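Local coordinates for excinuclease ABC, subunit A. (Deinococcus radiodurans, PDB 2VF7), which binds DNA, zinc and ATP, hydrolyses ATP, and as a UvrA-family ABC protein probably takes part in recognising damaged DNA for repair, at residues A[610-615]-A[705-710]; A[615-620]-A[630-635]; A[675-680]-A[685-690]; A[715-720]-A[740-745]. The protein carries 1 engineered substitution. One frame throughout, in Å; residues are numbered along the deposited sequence.

Interaction 1. Residues A[610-615]-A[705-710]; sequences DQVRKL and SAIFRA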
loop_
_atom_site.group_PDB
_atom_site.type_symbol
_atom_site.label_atom_id
_atom_site.label_comp_id
_atom_site.label_asym_id
_atom_site.label_seq_id
_atom_site.Cartn_x
_atom_site.Cartn_y
_atom_site.Cartn_z
ATOM N N ASP A 610 -14.990 38.995 -0.185
ATOM C CA ASP A 610 -15.385 39.858 0.940
ATOM C C ASP A 610 -16.643 40.690 0.685
ATOM O O ASP A 610 -17.439 40.886 1.603
ATOM C CB ASP A 610 -14.256 40.838 1.295
ATOM C CG ASP A 610 -13.274 40.265 2.287
ATOM O OD1 ASP A 610 -12.327 39.566 1.864
ATOM O OD2 ASP A 610 -13.435 40.526 3.500
ATOM N N GLN A 611 -16.764 41.224 -0.541
ATOM C CA GLN A 611 -17.900 42.031 -0.991
ATOM C C GLN A 611 -19.088 41.143 -1.321
ATOM O O GLN A 611 -20.247 41.516 -1.089
ATOM C CB GLN A 611 -17.557 42.845 -2.237
ATOM C CG GLN A 611 -16.074 42.896 -2.647
ATOM C CD GLN A 611 -15.153 43.457 -1.564
ATOM O OE1 GLN A 611 -15.497 44.421 -0.843
ATOM N NE2 GLN A 611 -13.968 42.848 -1.445
ATOM N N VAL A 612 -18.785 39.970 -1.870
ATOM C CA VAL A 612 -19.777 38.951 -2.143
ATOM C C VAL A 612 -20.534 38.619 -0.854
ATOM O O VAL A 612 -21.761 38.499 -0.867
ATOM C CB VAL A 612 -19.129 37.678 -2.784
ATOM C CG1 VAL A 612 -20.141 36.547 -2.909
ATOM C CG2 VAL A 612 -18.527 37.994 -4.138
ATOM N N ARG A 613 -19.827 38.498 0.265
ATOM C CA ARG A 613 -20.481 38.073 1.507
ATOM C C ARG A 613 -21.318 39.205 2.091
ATOM O O ARG A 613 -22.365 38.986 2.695
ATOM C CB ARG A 613 -19.452 37.614 2.524
ATOM C CG ARG A 613 -18.596 36.475 2.047
ATOM C CD ARG A 613 -17.762 35.942 3.182
ATOM N NE ARG A 613 -16.605 36.785 3.459
ATOM C CZ ARG A 613 -16.464 37.542 4.546
ATOM N NH1 ARG A 613 -17.399 37.569 5.477
ATOM N NH2 ARG A 613 -15.371 38.253 4.706
ATOM N N LYS A 614 -20.807 40.417 1.911
ATOM C CA LYS A 614 -21.524 41.686 2.123
ATOM C C LYS A 614 -22.893 41.747 1.409
ATOM O O LYS A 614 -23.875 42.185 1.991
ATOM C CB LYS A 614 -20.600 42.809 1.651
ATOM C CG LYS A 614 -21.062 44.194 1.914
ATOM C CD LYS A 614 -20.257 45.194 1.092
ATOM C CE LYS A 614 -20.855 45.429 -0.311
ATOM N NZ LYS A 614 -20.364 44.445 -1.323
ATOM N N LEU A 615 -22.951 41.294 0.157
ATOM C CA LEU A 615 -24.180 41.336 -0.654
ATOM C C LEU A 615 -25.192 40.306 -0.210
ATOM O O LEU A 615 -26.391 40.467 -0.437
ATOM C CB LEU A 615 -23.872 41.080 -2.141
ATOM C CG LEU A 615 -23.034 42.049 -2.984
ATOM C CD1 LEU A 615 -22.749 41.498 -4.375
ATOM C CD2 LEU A 615 -23.688 43.448 -3.063
ATOM N N SER A 705 -19.020 46.897 -9.061
ATOM C CA SER A 705 -17.821 47.441 -9.684
ATOM C C SER A 705 -16.497 46.739 -9.320
ATOM O O SER A 705 -15.729 46.351 -10.204
ATOM C CB SER A 705 -17.767 48.930 -9.365
ATOM O OG SER A 705 -16.667 49.555 -9.973
ATOM N N ALA A 706 -16.246 46.574 -8.025
ATOM C CA ALA A 706 -14.987 46.032 -7.526
ATOM C C ALA A 706 -14.825 44.536 -7.808
ATOM O O ALA A 706 -13.710 44.057 -8.028
ATOM C CB ALA A 706 -14.852 46.318 -6.026
ATOM N N ILE A 707 -15.934 43.797 -7.763
ATOM C CA ILE A 707 -15.926 42.374 -8.065
ATOM C C ILE A 707 -15.672 42.240 -9.554
ATOM O O ILE A 707 -14.676 41.638 -9.957
ATOM C CB ILE A 707 -17.238 41.659 -7.635
ATOM C CG1 ILE A 707 -17.372 41.621 -6.101
ATOM C CG2 ILE A 707 -17.283 40.224 -8.178
ATOM C CD1 ILE A 707 -18.778 41.545 -5.614
ATOM N N PHE A 708 -16.521 42.862 -10.368
ATOM C CA PHE A 708 -16.388 42.801 -11.830
ATOM C C PHE A 708 -14.979 43.123 -12.348
ATOM O O PHE A 708 -14.539 42.554 -13.350
ATOM C CB PHE A 708 -17.432 43.698 -12.502
ATOM C CG PHE A 708 -17.226 43.884 -13.980
ATOM C CD1 PHE A 708 -17.767 42.987 -14.892
ATOM C CD2 PHE A 708 -16.497 44.967 -14.464
ATOM C CE1 PHE A 708 -17.584 43.169 -16.273
ATOM C CE2 PHE A 708 -16.296 45.150 -15.847
ATOM C CZ PHE A 708 -16.846 44.250 -16.749
ATOM N N ARG A 709 -14.282 44.042 -11.689
ATOM C CA ARG A 709 -12.940 44.417 -12.119
ATOM C C ARG A 709 -11.855 43.383 -11.804
ATOM O O ARG A 709 -10.919 43.206 -12.581
ATOM C CB ARG A 709 -12.573 45.788 -11.563
ATOM C CG ARG A 709 -13.255 46.938 -12.325
ATOM C CD ARG A 709 -12.489 48.230 -12.165
ATOM N NE ARG A 709 -13.382 49.375 -11.950
ATOM C CZ ARG A 709 -13.728 49.819 -10.733
ATOM N NH1 ARG A 709 -13.251 49.227 -9.590
ATOM N NH2 ARG A 709 -14.553 50.865 -10.656
ATOM N N ALA A 710 -11.975 42.720 -10.659
ATOM C CA ALA A 710 -11.106 41.605 -10.294
ATOM C C ALA A 710 -11.262 40.460 -11.316
ATOM O O ALA A 710 -10.276 39.970 -11.862
ATOM C CB ALA A 710 -11.412 41.135 -8.865
#
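Ile707 meets Gln611, Val612 and Leu615 in a helix-helix packing, with helix 609-617 and helix 705-716 running roughly antiparallel (142° between the two short segments, axes 10.2 Å apart). At that separation one long aliphatic side chain can bridge the gap, and isoleucine suits the task. From CB, the chi1 of -68° sets CG1 opposite the carbonyl carbon and directs the longer branch at the facing helix. CG1 lies along the start of Gln611, 3.9 Å from Gln611 CG, as the two side chains slide past each other in opposite senses. The tip, CD1, does most of the touching. It sits 3.8 Å from Gln611 CB and 3.9 Å from Val612 CG2, whose side chain crosses nearly at a right angle, and it meets Leu615 CD1 tip to tip at 4.2 Å. Gln611 lends only its methylenes here, for its amide NE2 bonds back to Gly607 O. Val612 also packs on Ile686 and Val689 of helix 686-690, so the contact borders a wider apolar core. Within the first helix, Gln611 O is gripped from opposite faces of its plane by Leu615 N and by Lys614 NZ, the latter at 2.9 Å.

Interaction 2. Residues A[615-620]-A[630-635]; sequences LFAATP and GRFSFN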
loop_
_atom_site.group_PDB
_atom_site.type_symbol
_atom_site.label_atom_id
_atom_site.label_comp_id
_atom_site.label_asym_id
_atom_site.label_seq_id
_atom_site.Cartn_x
_atom_site.Cartn_y
_atom_site.Cartn_z
ATOM N N LEU A 615 -22.951 41.294 0.157
ATOM C CA LEU A 615 -24.180 41.336 -0.654
ATOM C C LEU A 615 -25.192 40.306 -0.210
ATOM O O LEU A 615 -26.391 40.467 -0.437
ATOM C CB LEU A 615 -23.872 41.080 -2.141
ATOM C CG LEU A 615 -23.034 42.049 -2.984
ATOM C CD1 LEU A 615 -22.749 41.498 -4.375
ATOM C CD2 LEU A 615 -23.688 43.448 -3.063
ATOM N N PHE A 616 -24.704 39.208 0.359
ATOM C CA PHE A 616 -25.570 38.162 0.922
ATOM C C PHE A 616 -26.140 38.580 2.278
ATOM O O PHE A 616 -27.305 38.340 2.558
ATOM C CB PHE A 616 -24.817 36.826 1.013
ATOM C CG PHE A 616 -24.889 35.995 -0.260
ATOM C CD1 PHE A 616 -23.980 36.192 -1.286
ATOM C CD2 PHE A 616 -25.880 35.031 -0.420
ATOM C CE1 PHE A 616 -24.067 35.463 -2.469
ATOM C CE2 PHE A 616 -25.973 34.296 -1.583
ATOM C CZ PHE A 616 -25.062 34.496 -2.614
ATOM N N ALA A 617 -25.317 39.227 3.098
ATOM C CA ALA A 617 -25.721 39.706 4.411
ATOM C C ALA A 617 -26.784 40.809 4.360
ATOM O O ALA A 617 -27.414 41.106 5.381
ATOM C CB ALA A 617 -24.507 40.187 5.169
ATOM N N ALA A 618 -26.975 41.411 3.178
ATOM C CA ALA A 618 -27.939 42.511 2.981
ATOM C C ALA A 618 -29.300 42.088 2.396
ATOM O O ALA A 618 -30.120 42.934 2.042
ATOM C CB ALA A 618 -27.316 43.590 2.125
ATOM N N THR A 619 -29.541 40.784 2.309
ATOM C CA THR A 619 -30.775 40.246 1.729
ATOM C C THR A 619 -31.857 40.135 2.779
ATOM O O THR A 619 -31.547 39.999 3.973
ATOM C CB THR A 619 -30.555 38.854 1.054
ATOM O OG1 THR A 619 -29.850 37.989 1.941
ATOM C CG2 THR A 619 -29.755 39.002 -0.220
ATOM N N PRO A 620 -33.139 40.232 2.348
ATOM C CA PRO A 620 -34.310 40.103 3.213
ATOM C C PRO A 620 -34.300 38.920 4.190
ATOM O O PRO A 620 -34.763 39.074 5.332
ATOM C CB PRO A 620 -35.483 39.961 2.223
ATOM C CG PRO A 620 -34.896 40.003 0.844
ATOM C CD PRO A 620 -33.524 40.551 0.958
ATOM N N GLY A 630 -20.128 37.348 7.942
ATOM C CA GLY A 630 -19.403 36.224 8.535
ATOM C C GLY A 630 -20.062 34.863 8.359
ATOM O O GLY A 630 -19.376 33.876 8.156
ATOM N N ARG A 631 -21.382 34.798 8.417
ATOM C CA ARG A 631 -22.125 33.584 8.084
ATOM C C ARG A 631 -21.704 32.977 6.725
ATOM O O ARG A 631 -21.889 31.799 6.488
ATOM C CB ARG A 631 -23.625 33.910 8.073
ATOM C CG ARG A 631 -24.575 32.745 7.845
ATOM C CD ARG A 631 -24.694 31.900 9.109
ATOM N NE ARG A 631 -25.314 30.601 8.847
ATOM C CZ ARG A 631 -25.914 29.863 9.759
ATOM N NH1 ARG A 631 -25.994 30.276 11.021
ATOM N NH2 ARG A 631 -26.456 28.712 9.402
ATOM N N PHE A 632 -21.157 33.796 5.826
ATOM C CA PHE A 632 -20.959 33.371 4.446
ATOM C C PHE A 632 -19.482 33.134 4.163
ATOM O O PHE A 632 -19.082 32.908 3.022
ATOM C CB PHE A 632 -21.631 34.348 3.458
ATOM C CG PHE A 632 -23.116 34.539 3.706
ATOM C CD1 PHE A 632 -24.049 33.651 3.176
ATOM C CD2 PHE A 632 -23.577 35.594 4.483
ATOM C CE1 PHE A 632 -25.430 33.806 3.427
ATOM C CE2 PHE A 632 -24.962 35.759 4.745
ATOM C CZ PHE A 632 -25.887 34.871 4.200
ATOM N N SER A 633 -18.679 33.179 5.222
ATOM C CA SER A 633 -17.293 32.780 5.157
ATOM C C SER A 633 -17.194 31.267 5.364
ATOM O O SER A 633 -17.927 30.693 6.173
ATOM C CB SER A 633 -16.492 33.505 6.247
ATOM O OG SER A 633 -15.092 33.427 6.004
ATOM N N PHE A 634 -16.311 30.608 4.630
ATOM C CA PHE A 634 -15.988 29.215 4.950
ATOM C C PHE A 634 -14.680 29.161 5.732
ATOM O O PHE A 634 -14.123 28.091 5.906
ATOM C CB PHE A 634 -15.912 28.346 3.688
ATOM C CG PHE A 634 -15.020 28.903 2.621
ATOM C CD1 PHE A 634 -13.645 28.677 2.655
ATOM C CD2 PHE A 634 -15.545 29.671 1.591
ATOM C CE1 PHE A 634 -12.825 29.220 1.702
ATOM C CE2 PHE A 634 -14.728 30.214 0.633
ATOM C CZ PHE A 634 -13.381 29.988 0.675
ATOM N N ASN A 635 -14.187 30.311 6.200
ATOM C CA ASN A 635 -12.970 30.348 7.032
ATOM C C ASN A 635 -13.259 30.637 8.480
ATOM O O ASN A 635 -12.368 30.683 9.327
ATOM C CB ASN A 635 -11.914 31.286 6.456
ATOM C CG ASN A 635 -11.419 30.800 5.140
ATOM O OD1 ASN A 635 -11.273 29.604 4.960
ATOM N ND2 ASN A 635 -11.207 31.699 4.193
#
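Phe616 and Phe632 form a buried aromatic contact in which the end of helix 609-617 closes on the 3-10 turn and loop that follow helix 620-624. Its core is a CH-pi interaction: Phe616 CB stands 3.6 Å from the centroid of the Phe632 ring and only 1° off the ring normal, so all six ring carbons lie about 3.9 Å from it. The two rings themselves meet obliquely, with planes at 40° and centroids 5.4 Å apart. A chi1 of -57° puts Phe632 CG opposite its own carbonyl carbon and sends the ring toward the helix end. There CE2 also comes within 3.9 Å of Ala617 N, where a small alanine lets the ring approach the backbone. The other face of the Phe632 ring is met near its rim by Arg631 CB, so the ring is held between two aliphatic carbons. The helix end is tied off by Thr619, whose OG1 donates to Phe616 O at 2.6 Å, in the carbonyl plane; the same threonine occupies the N-cap position of helix 620-624. Replacing Phe632 by an alanine would probably open a gap beneath Phe616 CB and free the Phe616 ring to shift, since its oblique partner would be gone. Farther out, Phe616 packs on Ile686 and Val689. No hydrogen bond crosses between the segments, which implies a junction held by shape and by the weak attraction of polarised C-H groups for the pi face, both well suited to a buried setting.

Interaction 3. Residues A[675-680]-A[685-690]; sequences ETLEVE and NIADVL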
loop_
_atom_site.group_PDB
_atom_site.type_symbol
_atom_site.label_atom_id
_atom_site.label_comp_id
_atom_site.label_asym_id
_atom_site.label_seq_id
_atom_site.Cartn_x
_atom_site.Cartn_y
_atom_site.Cartn_z
ATOM N N GLU A 675 -28.725 25.427 6.035
ATOM C CA GLU A 675 -29.464 26.615 6.434
ATOM C C GLU A 675 -28.869 27.875 5.803
ATOM O O GLU A 675 -29.589 28.817 5.487
ATOM C CB GLU A 675 -29.471 26.709 7.955
ATOM C CG GLU A 675 -30.038 27.981 8.502
ATOM C CD GLU A 675 -29.987 28.013 9.996
ATOM O OE1 GLU A 675 -29.817 26.924 10.596
ATOM O OE2 GLU A 675 -30.133 29.120 10.570
ATOM N N THR A 676 -27.553 27.866 5.594
ATOM C CA THR A 676 -26.863 28.969 4.921
ATOM C C THR A 676 -27.212 29.028 3.424
ATOM O O THR A 676 -27.205 30.100 2.830
ATOM C CB THR A 676 -25.338 28.861 5.135
ATOM O OG1 THR A 676 -25.065 28.660 6.529
ATOM C CG2 THR A 676 -24.635 30.094 4.671
ATOM N N LEU A 677 -27.561 27.883 2.832
ATOM C CA LEU A 677 -27.760 27.791 1.378
ATOM C C LEU A 677 -29.200 28.101 0.973
ATOM O O LEU A 677 -29.524 28.184 -0.222
ATOM C CB LEU A 677 -27.343 26.404 0.843
ATOM C CG LEU A 677 -25.918 25.887 1.076
ATOM C CD1 LEU A 677 -25.903 24.363 1.003
ATOM C CD2 LEU A 677 -24.954 26.469 0.077
ATOM N N GLU A 678 -30.049 28.265 1.983
ATOM C CA GLU A 678 -31.431 28.730 1.807
ATOM C C GLU A 678 -31.530 30.217 1.460
ATOM O O GLU A 678 -32.586 30.675 1.000
ATOM C CB GLU A 678 -32.255 28.453 3.079
ATOM C CG GLU A 678 -32.498 26.977 3.370
ATOM C CD GLU A 678 -33.459 26.764 4.523
ATOM O OE1 GLU A 678 -33.818 25.586 4.799
ATOM O OE2 GLU A 678 -33.866 27.770 5.153
ATOM N N VAL A 679 -30.446 30.961 1.699
ATOM C CA VAL A 679 -30.375 32.406 1.427
ATOM C C VAL A 679 -29.873 32.657 0.006
ATOM O O VAL A 679 -28.795 32.179 -0.377
ATOM C CB VAL A 679 -29.458 33.159 2.452
ATOM C CG1 VAL A 679 -29.475 34.675 2.210
ATOM C CG2 VAL A 679 -29.854 32.824 3.908
ATOM N N GLU A 680 -30.651 33.415 -0.770
ATOM C CA GLU A 680 -30.277 33.716 -2.152
ATOM C C GLU A 680 -30.175 35.209 -2.479
ATOM O O GLU A 680 -31.105 35.993 -2.227
ATOM C CB GLU A 680 -31.245 33.056 -3.125
ATOM C CG GLU A 680 -31.318 31.548 -3.054
ATOM C CD GLU A 680 -32.496 31.008 -3.857
ATOM O OE1 GLU A 680 -33.408 31.785 -4.176
ATOM O OE2 GLU A 680 -32.510 29.808 -4.183
ATOM N N ASN A 685 -27.655 30.852 -4.530
ATOM C CA ASN A 685 -27.139 30.692 -3.159
ATOM C C ASN A 685 -25.644 30.956 -3.161
ATOM O O ASN A 685 -25.113 31.305 -4.197
ATOM C CB ASN A 685 -27.555 29.366 -2.460
ATOM C CG ASN A 685 -27.122 28.101 -3.219
ATOM O OD1 ASN A 685 -26.031 28.035 -3.764
ATOM N ND2 ASN A 685 -27.991 27.098 -3.247
ATOM N N ILE A 686 -24.961 30.838 -2.029
ATOM C CA ILE A 686 -23.549 31.231 -1.977
ATOM C C ILE A 686 -22.655 30.193 -2.676
ATOM O O ILE A 686 -21.545 30.514 -3.116
ATOM C CB ILE A 686 -23.060 31.512 -0.506
ATOM C CG1 ILE A 686 -21.619 32.062 -0.480
ATOM C CG2 ILE A 686 -23.146 30.247 0.367
ATOM C CD1 ILE A 686 -21.413 33.529 -1.019
ATOM N N ALA A 687 -23.144 28.956 -2.758
ATOM C CA ALA A 687 -22.460 27.857 -3.436
ATOM C C ALA A 687 -22.743 27.957 -4.918
ATOM O O ALA A 687 -21.933 27.519 -5.739
ATOM C CB ALA A 687 -22.960 26.519 -2.896
ATOM N N ASP A 688 -23.900 28.540 -5.255
ATOM C CA ASP A 688 -24.252 28.836 -6.639
ATOM C C ASP A 688 -23.240 29.811 -7.198
ATOM O O ASP A 688 -22.809 29.636 -8.344
ATOM C CB ASP A 688 -25.662 29.412 -6.784
ATOM C CG ASP A 688 -26.762 28.343 -6.819
ATOM O OD1 ASP A 688 -27.852 28.634 -6.310
ATOM O OD2 ASP A 688 -26.569 27.237 -7.365
ATOM N N VAL A 689 -22.819 30.812 -6.410
ATOM C CA VAL A 689 -21.797 31.743 -6.919
ATOM C C VAL A 689 -20.380 31.160 -6.985
ATOM O O VAL A 689 -19.681 31.375 -7.938
ATOM C CB VAL A 689 -21.817 33.214 -6.295
ATOM C CG1 VAL A 689 -23.242 33.690 -5.889
ATOM C CG2 VAL A 689 -20.822 33.424 -5.184
ATOM N N LEU A 690 -19.955 30.424 -5.971
ATOM C CA LEU A 690 -18.656 29.758 -6.000
ATOM C C LEU A 690 -18.487 28.704 -7.097
ATOM O O LEU A 690 -17.379 28.488 -7.541
ATOM C CB LEU A 690 -18.347 29.182 -4.638
ATOM C CG LEU A 690 -18.134 30.251 -3.565
ATOM C CD1 LEU A 690 -18.261 29.640 -2.192
ATOM C CD2 LEU A 690 -16.769 30.941 -3.744
HETATM O O HOH W 1 -26.495 31.228 0.363
#
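Between Thr676 and Glu680 the chain curls against Asn685, Ile686 and Ala687, the start of helix 686-690. Thr676 takes part through its backbone: its O accepts from a water. Leu677 makes two kinds of contact. Its O lies against Asn685 CB at 3.2 Å, and its CD2 methyl rests 3.6 Å from Ala687 CB, with Ile686 CG2 a little farther off; the short alanine admits the leucine close to the helix. The Leu677 side chain also lies about 6 Å from that of Cys667, a zinc ligand. Val679 then turns its carbonyl inward. Its O accepts from the same water at 2.6 Å and meets Asn685 CA in a CA-H...O contact. That water in turn accepts from Ile686 N at 2.9 Å, so a single molecule stitches two loop carbonyls to a first-turn amide of the helix. Glu680 closes the segment, its CG methylene passing beside Asn685 N. Asn685 suits its place because a chi1 of 58° folds its amide back over the helix start, where OD1 receives Asp688 N at 2.6 Å and, weakly, Ala687 N. In return Asn685 N donates almost straight (170°) to Asp688 OD1, 2.9 Å away, on the anti side of the carboxylate. With a leucine in its place, Asp688 N would probably lose its acceptor and the first turn would be likely to fray. The reciprocal pair is a capping box, with Asn685 as N-cap, facing a segment whose Leu677 side chain lies about 9 Å from the bound zinc ion.

Interaction 4. Residues A[715-720]-A[740-745]; sequences REVGLG and KLATEL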
loop_
_atom_site.group_PDB
_atom_site.type_symbol
_atom_site.label_atom_id
_atom_site.label_comp_id
_atom_site.label_asym_id
_atom_site.label_seq_id
_atom_site.Cartn_x
_atom_site.Cartn_y
_atom_site.Cartn_z
ATOM N N ARG A 715 -10.013 37.315 -16.561
ATOM C CA ARG A 715 -10.578 36.934 -17.848
ATOM C C ARG A 715 -9.603 37.282 -18.948
ATOM O O ARG A 715 -9.302 36.443 -19.796
ATOM C CB ARG A 715 -11.935 37.598 -18.054
ATOM C CG ARG A 715 -12.922 36.748 -18.812
ATOM C CD ARG A 715 -14.314 37.385 -18.840
ATOM N NE ARG A 715 -14.977 37.176 -20.126
ATOM C CZ ARG A 715 -14.747 37.904 -21.218
ATOM N NH1 ARG A 715 -13.870 38.899 -21.192
ATOM N NH2 ARG A 715 -15.395 37.641 -22.345
ATOM N N GLU A 716 -9.092 38.514 -18.898
ATOM C CA GLU A 716 -8.036 39.010 -19.789
ATOM C C GLU A 716 -6.791 38.109 -19.860
ATOM O O GLU A 716 -6.084 38.076 -20.879
ATOM C CB GLU A 716 -7.599 40.417 -19.352
ATOM C CG GLU A 716 -8.461 41.551 -19.891
ATOM C CD GLU A 716 -8.144 42.907 -19.256
ATOM O OE1 GLU A 716 -8.280 43.051 -18.018
ATOM O OE2 GLU A 716 -7.772 43.843 -20.008
ATOM N N VAL A 717 -6.513 37.401 -18.775
ATOM C CA VAL A 717 -5.255 36.672 -18.632
ATOM C C VAL A 717 -5.426 35.179 -19.041
ATOM O O VAL A 717 -4.460 34.403 -19.083
ATOM C CB VAL A 717 -4.648 36.932 -17.198
ATOM C CG1 VAL A 717 -4.917 35.789 -16.213
ATOM C CG2 VAL A 717 -3.187 37.280 -17.283
ATOM N N GLY A 718 -6.673 34.810 -19.358
ATOM C CA GLY A 718 -7.000 33.537 -20.003
ATOM C C GLY A 718 -7.734 32.498 -19.166
ATOM O O GLY A 718 -7.903 31.362 -19.618
ATOM N N LEU A 719 -8.190 32.880 -17.974
ATOM C CA LEU A 719 -8.730 31.931 -17.013
ATOM C C LEU A 719 -10.266 31.919 -16.892
ATOM O O LEU A 719 -10.789 31.595 -15.857
ATOM C CB LEU A 719 -8.117 32.169 -15.627
ATOM C CG LEU A 719 -6.594 32.119 -15.453
ATOM C CD1 LEU A 719 -6.271 32.352 -14.023
ATOM C CD2 LEU A 719 -6.032 30.788 -15.895
ATOM N N GLY A 720 -10.976 32.227 -17.961
ATOM C CA GLY A 720 -12.414 32.307 -17.905
ATOM C C GLY A 720 -13.090 30.990 -17.576
ATOM O O GLY A 720 -14.237 30.976 -17.151
ATOM N N LYS A 740 -2.052 34.958 -9.714
ATOM C CA LYS A 740 -1.202 35.856 -8.934
ATOM C C LYS A 740 -0.892 37.106 -9.717
ATOM O O LYS A 740 -0.840 38.199 -9.157
ATOM C CB LYS A 740 0.122 35.179 -8.582
ATOM C CG LYS A 740 0.041 34.074 -7.539
ATOM C CD LYS A 740 1.312 33.270 -7.625
ATOM C CE LYS A 740 1.173 31.950 -6.955
ATOM N NZ LYS A 740 1.684 32.016 -5.574
ATOM N N LEU A 741 -0.652 36.925 -11.014
ATOM C CA LEU A 741 -0.418 38.021 -11.943
ATOM C C LEU A 741 -1.624 38.941 -12.050
ATOM O O LEU A 741 -1.461 40.155 -12.018
ATOM C CB LEU A 741 -0.066 37.475 -13.325
ATOM C CG LEU A 741 0.466 38.406 -14.417
ATOM C CD1 LEU A 741 1.610 39.277 -13.899
ATOM C CD2 LEU A 741 0.911 37.596 -15.646
ATOM N N ALA A 742 -2.819 38.366 -12.182
ATOM C CA ALA A 742 -4.043 39.147 -12.359
ATOM C C ALA A 742 -4.360 39.963 -11.115
ATOM O O ALA A 742 -4.845 41.098 -11.207
ATOM C CB ALA A 742 -5.208 38.257 -12.735
ATOM N N THR A 743 -4.058 39.378 -9.954
ATOM C CA THR A 743 -4.185 40.056 -8.665
ATOM C C THR A 743 -3.298 41.300 -8.632
ATOM O O THR A 743 -3.664 42.308 -8.031
ATOM C CB THR A 743 -3.846 39.110 -7.491
ATOM O OG1 THR A 743 -4.532 37.865 -7.670
ATOM C CG2 THR A 743 -4.273 39.704 -6.164
ATOM N N GLU A 744 -2.150 41.226 -9.300
ATOM C CA GLU A 744 -1.210 42.359 -9.396
ATOM C C GLU A 744 -1.343 43.224 -10.656
ATOM O O GLU A 744 -0.589 44.181 -10.822
ATOM C CB GLU A 744 0.236 41.857 -9.294
ATOM C CG GLU A 744 0.633 41.366 -7.926
ATOM C CD GLU A 744 0.488 42.434 -6.879
ATOM O OE1 GLU A 744 0.805 43.616 -7.167
ATOM O OE2 GLU A 744 0.052 42.095 -5.763
ATOM N N LEU A 745 -2.286 42.900 -11.539
ATOM C CA LEU A 745 -2.406 43.606 -12.820
ATOM C C LEU A 745 -3.080 44.981 -12.718
ATOM O O LEU A 745 -2.568 45.959 -13.262
ATOM C CB LEU A 745 -3.123 42.740 -13.854
ATOM C CG LEU A 745 -2.361 42.474 -15.155
ATOM C CD1 LEU A 745 -0.982 41.894 -14.862
ATOM C CD2 LEU A 745 -3.138 41.542 -16.091
#
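No ring, amide or other flat side chain takes part where Val717 meets Leu741, Ala742 and Leu745, so faces and edges play no role; methyl groups meet methyl groups. Val717, at the end of helix 705-716, points toward helix 733-743, whose first turn carries the end of the LSGGE signature sequence of ABC ATPases. Its two methyls divide the work. CG1 meets Ala742 CB at 4.3 Å, whereas CG2 reaches Leu741 CD2 and Leu745 CD2, each at 4.4 Å. Leu741 and Leu745 are one helical turn apart in sequence, so their tips can converge on one methyl, and the small Ala742 lets the backbones draw near, with the CA atoms of Val717 and Ala742 6.9 Å apart. The chain turns directly after Val717. Gly718 has a phi of 110° and is the first residue to leave helical angles, in a Schellman motif, Gly718 N bonding to Arg715 O at 3.1 Å; a side chain there would press on the carbonyl oxygen of Val717. Helix 766-781 also contributes, with Leu772 against Val717 and Leu779 against Leu745, while its Arg771 bonds to Glu716 O. Lacking any hydrogen bond or ion pair across the segments, this buried contact probably owes its stability to dispersion and the exclusion of water; such apolar contacts are little directional, so the fit depends on the shapes of the methyl groups.

In the fold
All four contacts belong to the second ABC-type half of the chain. Interactions 2 and 3 follow one another inside the chain loop closed by interaction 1, and interaction 4 comes after it. The first three cluster: interactions 2 and 3 have centres 9 Å apart and are joined by a probable hydrogen bond from Arg631 to Thr676, while interactions 1 and 2 share helix 609-617. Helix 686-690 of interaction 3 packs on helix 609-617, Ile686 and Val689 against Val612. Helix 705-716 then serves both interactions 1 and 4, whose centres are 16 Å apart. It runs from this cluster, where Leu677 is the part near the zinc-binding cysteines, toward helix 733-743, which starts within the signature sequence.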